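Local coordinates for protein C-1-tetrahydrofolate synthase, cytoplasmic, putative (Trypanosoma brucei, PDB 4CJX) that probably acts as a bifunctional NADP-dependent methylenetetrahydrofolate dehydrogenase and methenyltetrahydrofolate cyclohydrolase in one-carbon metabolism, at residues 188-193 with 212-217; 233-238 with 274-279. All coordinates share one frame; numbering follows the deposited sequence.

Contact 1. Residues 188-193 with 212-217; sequences VVLGRG and TVVHSA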
loop_
_atom_site.group_PDB
_atom_site.type_symbol
_atom_site.label_atom_id
_atom_site.label_comp_id
_atom_site.label_asym_id
_atom_site.label_seq_id
_atom_site.Cartn_x
_atom_site.Cartn_y
_atom_site.Cartn_z
ATOM N N VAL B 188 3.265 -15.322 4.031
ATOM C CA VAL B 188 2.020 -14.868 4.648
ATOM C C VAL B 188 2.310 -13.825 5.714
ATOM O O VAL B 188 3.196 -14.000 6.563
ATOM C CB VAL B 188 1.131 -15.980 5.263
ATOM C CG1 VAL B 188 1.844 -16.766 6.334
ATOM C CG2 VAL B 188 -0.118 -15.376 5.883
ATOM N N VAL B 189 1.563 -12.736 5.630
ATOM C CA VAL B 189 1.574 -11.683 6.612
ATOM C C VAL B 189 0.190 -11.747 7.268
ATOM O O VAL B 189 -0.821 -11.654 6.574
ATOM C CB VAL B 189 1.758 -10.301 5.945
ATOM C CG1 VAL B 189 1.749 -9.195 6.978
ATOM C CG2 VAL B 189 3.074 -10.246 5.208
ATOM N N LEU B 190 0.153 -11.927 8.587
ATOM C CA LEU B 190 -1.085 -11.870 9.348
ATOM C C LEU B 190 -1.182 -10.478 10.003
ATOM O O LEU B 190 -0.266 -10.050 10.754
ATOM C CB LEU B 190 -1.120 -12.968 10.406
ATOM C CG LEU B 190 -0.966 -14.417 9.889
ATOM C CD1 LEU B 190 0.498 -14.829 9.872
ATOM C CD2 LEU B 190 -1.817 -15.437 10.671
ATOM N N GLY B 191 -2.273 -9.779 9.720
ATOM C CA GLY B 191 -2.483 -8.422 10.225
ATOM C C GLY B 191 -2.079 -7.376 9.210
ATOM O O GLY B 191 -1.256 -7.622 8.338
ATOM N N ARG B 192 -2.683 -6.204 9.307
ATOM C CA ARG B 192 -2.468 -5.156 8.328
ATOM C C ARG B 192 -2.362 -3.792 9.021
ATOM O O ARG B 192 -2.879 -2.803 8.520
ATOM C CB ARG B 192 -3.611 -5.186 7.308
ATOM C CG ARG B 192 -3.329 -4.460 6.014
ATOM C CD ARG B 192 -4.198 -5.003 4.898
ATOM N NE ARG B 192 -4.121 -4.172 3.721
ATOM C CZ ARG B 192 -4.918 -3.142 3.435
ATOM N NH1 ARG B 192 -5.891 -2.767 4.246
ATOM N NH2 ARG B 192 -4.726 -2.472 2.298
ATOM N N GLY B 193 -1.625 -3.743 10.127
ATOM C CA GLY B 193 -1.409 -2.498 10.861
ATOM C C GLY B 193 -0.525 -1.485 10.126
ATOM O O GLY B 193 0.458 -1.856 9.479
ATOM N N THR B 212 0.609 -13.309 0.681
ATOM C CA THR B 212 -0.788 -13.423 1.011
ATOM C C THR B 212 -0.974 -12.698 2.332
ATOM O O THR B 212 -0.193 -12.899 3.238
ATOM C CB THR B 212 -1.189 -14.892 1.221
ATOM O OG1 THR B 212 -0.934 -15.624 0.031
ATOM C CG2 THR B 212 -2.614 -14.977 1.566
ATOM N N VAL B 213 -2.019 -11.895 2.426
ATOM C CA VAL B 213 -2.380 -11.200 3.638
ATOM C C VAL B 213 -3.664 -11.777 4.210
ATOM O O VAL B 213 -4.652 -11.983 3.494
ATOM C CB VAL B 213 -2.642 -9.710 3.374
ATOM C CG1 VAL B 213 -3.156 -9.041 4.643
ATOM C CG2 VAL B 213 -1.362 -9.043 2.888
ATOM N N VAL B 214 -3.629 -11.977 5.517
ATOM C CA VAL B 214 -4.682 -12.600 6.278
ATOM C C VAL B 214 -4.885 -11.752 7.562
ATOM O O VAL B 214 -4.055 -10.884 7.879
ATOM C CB VAL B 214 -4.205 -14.052 6.529
ATOM C CG1 VAL B 214 -4.345 -14.499 7.950
ATOM C CG2 VAL B 214 -4.813 -15.025 5.528
ATOM N N HIS B 215 -5.992 -11.988 8.266
ATOM C CA HIS B 215 -6.327 -11.254 9.507
ATOM C C HIS B 215 -6.551 -12.181 10.685
ATOM O O HIS B 215 -6.837 -13.363 10.482
ATOM C CB HIS B 215 -7.587 -10.437 9.285
ATOM C CG HIS B 215 -7.432 -9.389 8.242
ATOM N ND1 HIS B 215 -7.134 -8.077 8.551
ATOM C CD2 HIS B 215 -7.469 -9.461 6.890
ATOM C CE1 HIS B 215 -7.035 -7.376 7.432
ATOM N NE2 HIS B 215 -7.215 -8.195 6.413
ATOM N N SER B 216 -6.479 -11.662 11.924
ATOM C CA SER B 216 -6.674 -12.545 13.098
ATOM C C SER B 216 -8.010 -13.272 13.077
ATOM O O SER B 216 -8.094 -14.461 13.475
ATOM C CB SER B 216 -6.491 -11.800 14.425
ATOM O OG SER B 216 -7.221 -10.582 14.433
ATOM N N ALA B 217 -9.039 -12.585 12.569
ATOM C CA ALA B 217 -10.377 -13.145 12.519
ATOM C C ALA B 217 -10.731 -13.739 11.166
ATOM O O ALA B 217 -11.863 -14.094 10.946
ATOM C CB ALA B 217 -11.399 -12.104 12.946
#
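Val188, Val189 and Leu190 pair in parallel with Thr212, Val213 and Val214, the two strands of the beta-alpha-beta unit that helix 197-206 completes in the Rossmann-type NADP-binding domain. The tight part is this strand pair. Val189 is held through both backbone groups: its N reaches Thr212 O at 3.0 Å, and its O takes the N-H of Val214, also at 3.0 Å. A third bond, Gly191 N to Val214 O (2.8 Å), is nearly straight at the hydrogen (171°) and carries the pairing just past the end of the first strand. On one face the side chains of Leu190 and Val214 run alongside each other, CD2 of Leu190 3.8 Å from CG1 of Val214; helix 220-228 covers Val188, Thr212 and Val214 there. Helix 197-206 packs on Val189 and Val213 on the other. Thr212 and Val213 pair antiparallel with a strand of the second subunit, closing the outer edge.

Beyond the strands the contact loosens. Gly191, with its positive phi, starts the turn that leads to Arg192, which like Ser216 belongs to the NADP site. With CG anti to the backbone N (chi1 -162°), the extended arginine passes across Val213, its CD 4.2 Å from Val213 CG1, and NH1 bonds to Asn206 OD1 of the second subunit. Beside it the partly exposed His215 ring is met obliquely, CE1 lying 4.1 Å from Arg192 CB.

Contact 2. Residues 233-238 with 274-279; sequences VVSAAG and VGDVCF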
loop_
_atom_site.group_PDB
_atom_site.type_symbol
_atom_site.label_atom_id
_atom_site.label_comp_id
_atom_site.label_asym_id
_atom_site.label_seq_id
_atom_site.Cartn_x
_atom_site.Cartn_y
_atom_site.Cartn_z
ATOM N N VAL B 233 6.669 -16.698 7.427
ATOM C CA VAL B 233 5.513 -16.260 8.187
ATOM C C VAL B 233 5.867 -14.989 8.986
ATOM O O VAL B 233 6.795 -15.004 9.805
ATOM C CB VAL B 233 5.027 -17.328 9.190
ATOM C CG1 VAL B 233 3.893 -16.754 10.047
ATOM C CG2 VAL B 233 4.607 -18.639 8.496
ATOM N N VAL B 234 5.130 -13.915 8.723
ATOM C CA VAL B 234 5.212 -12.707 9.492
ATOM C C VAL B 234 3.879 -12.449 10.138
ATOM O O VAL B 234 2.938 -11.992 9.494
ATOM C CB VAL B 234 5.569 -11.479 8.646
ATOM C CG1 VAL B 234 5.678 -10.275 9.555
ATOM C CG2 VAL B 234 6.872 -11.721 7.881
ATOM N N SER B 235 3.825 -12.710 11.448
ATOM C CA SER B 235 2.605 -12.557 12.205
ATOM C C SER B 235 2.589 -11.255 13.005
ATOM O O SER B 235 3.359 -11.092 13.936
ATOM C CB SER B 235 2.404 -13.737 13.163
ATOM O OG SER B 235 1.022 -13.830 13.437
ATOM N N ALA B 236 1.655 -10.380 12.671
ATOM C CA ALA B 236 1.537 -9.062 13.305
ATOM C C ALA B 236 0.069 -8.742 13.547
ATOM O O ALA B 236 -0.420 -7.642 13.251
ATOM C CB ALA B 236 2.181 -8.017 12.410
ATOM N N ALA B 237 -0.643 -9.713 14.083
ATOM C CA ALA B 237 -2.082 -9.597 14.283
ATOM C C ALA B 237 -2.452 -9.268 15.718
ATOM O O ALA B 237 -3.557 -8.844 15.954
ATOM C CB ALA B 237 -2.767 -10.892 13.853
ATOM N N GLY B 238 -1.552 -9.499 16.677
ATOM C CA GLY B 238 -1.819 -9.156 18.086
ATOM C C GLY B 238 -2.875 -10.067 18.672
ATOM O O GLY B 238 -3.874 -9.617 19.228
ATOM N N VAL B 274 2.888 -11.745 25.083
ATOM C CA VAL B 274 2.787 -13.026 24.399
ATOM C C VAL B 274 2.664 -12.761 22.899
ATOM O O VAL B 274 1.863 -11.902 22.462
ATOM C CB VAL B 274 1.581 -13.858 24.908
ATOM C CG1 VAL B 274 1.531 -15.211 24.233
ATOM C CG2 VAL B 274 1.659 -14.088 26.412
ATOM N N GLY B 275 3.462 -13.504 22.126
ATOM C CA GLY B 275 3.499 -13.384 20.697
ATOM C C GLY B 275 2.301 -14.052 20.064
ATOM O O GLY B 275 1.517 -14.741 20.755
ATOM N N ASP B 276 2.176 -13.874 18.747
ATOM C CA ASP B 276 1.131 -14.535 17.955
ATOM C C ASP B 276 1.355 -16.030 17.736
ATOM O O ASP B 276 0.408 -16.764 17.450
ATOM C CB ASP B 276 1.037 -13.874 16.569
ATOM C CG ASP B 276 0.431 -12.483 16.613
ATOM O OD1 ASP B 276 0.149 -11.915 17.699
ATOM O OD2 ASP B 276 0.216 -11.949 15.537
ATOM N N VAL B 277 2.609 -16.472 17.845
ATOM C CA VAL B 277 2.979 -17.829 17.460
ATOM C C VAL B 277 3.076 -18.771 18.670
ATOM O O VAL B 277 3.618 -18.403 19.712
ATOM C CB VAL B 277 4.341 -17.825 16.728
ATOM C CG1 VAL B 277 4.786 -19.238 16.369
ATOM C CG2 VAL B 277 4.272 -16.963 15.456
ATOM N N CYS B 278 2.537 -19.978 18.517
ATOM C CA CYS B 278 2.803 -21.089 19.459
ATOM C C CYS B 278 4.244 -21.566 19.297
ATOM O O CYS B 278 4.534 -22.538 18.599
ATOM C CB CYS B 278 1.805 -22.234 19.255
ATOM S SG CYS B 278 0.093 -21.670 19.424
ATOM N N PHE B 279 5.140 -20.872 19.977
ATOM C CA PHE B 279 6.581 -20.991 19.757
ATOM C C PHE B 279 7.105 -22.372 20.102
ATOM O O PHE B 279 7.963 -22.900 19.416
ATOM C CB PHE B 279 7.246 -19.917 20.621
ATOM C CG PHE B 279 8.747 -19.927 20.630
ATOM C CD1 PHE B 279 9.445 -20.719 21.548
ATOM C CD2 PHE B 279 9.465 -19.035 19.835
ATOM C CE1 PHE B 279 10.827 -20.674 21.605
ATOM C CE2 PHE B 279 10.841 -18.978 19.893
ATOM C CZ PHE B 279 11.530 -19.796 20.782
#
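Ser235, Ala237 and Gly238 gather round the carboxylate of Asp276, which binds the turn after strand 232-235 of the Rossmann-type domain to the loop between strand 271-274 and helix 279-282.

The hydrogen bonds converge on one oxygen. Ser235 OG donates to Asp276 OD2 at 2.9 Å, coming in on the anti lone pair. Turned away from the Ser235 backbone N (chi1 -156°), the hydroxyl reaches across to the aspartate. Two backbone N-H groups arrive on the syn side of the same oxygen. Ala237 N makes the shorter bond, 2.8 Å to Asp276 OD2, with an angle of 154° at the hydrogen; Gly238 N, 3.2 Å from Asp276 OD2, makes a more bent one (140°). Gly238 adopts a positive phi, which favours glycine at this point of the turn. The other oxygen, OD1, accepts from the backbone N of Gln239, so the carboxylate follows the chain round the bend.

Van der Waals contact is slight by comparison. The CB of Ala237 sits 3.6 Å from Asp276 OD2, and that of Ser235 lies 3.7 Å from Asp276 CB, while CG2 of Val277 only brushes Ser235 CB at 4.4 Å.

A second carboxylate, that of Asp256 at the end of strand 253-256, accepts the backbone N-H groups of Asp276 (on OD1) and Val277 (on OD2). The turn held by Asp276 runs beside the NADP site, with Ala236 near Ala196 and Ala237 near Ser216.

Three donors on OD2 and one more on OD1 would be expected to favour the ionised form of Asp276, offsetting the cost of burial and of the nearby Asp256 carboxylate.

In the fold
Strand 186-190, in contact 1, lies between strands 210-214 and 232-235 of one parallel sheet; the last of these begins the first segment of contact 2, whose partner is a loop outside the sheet. Val188 O and Leu190 O probably accept from Val234 N and Ala236 N, joining the two directly. Contact 1 is the more buried and combines regular backbone bonding with aliphatic packing, loosening past the strand ends, while the sheet runs on into the second subunit. Contact 2 is partly buried and joins a turn to a loop, so a side-chain carboxylate does the work of strand pairing. Their turns meet where Ser216 CB packs on Ala237 CB, beside the NADP site.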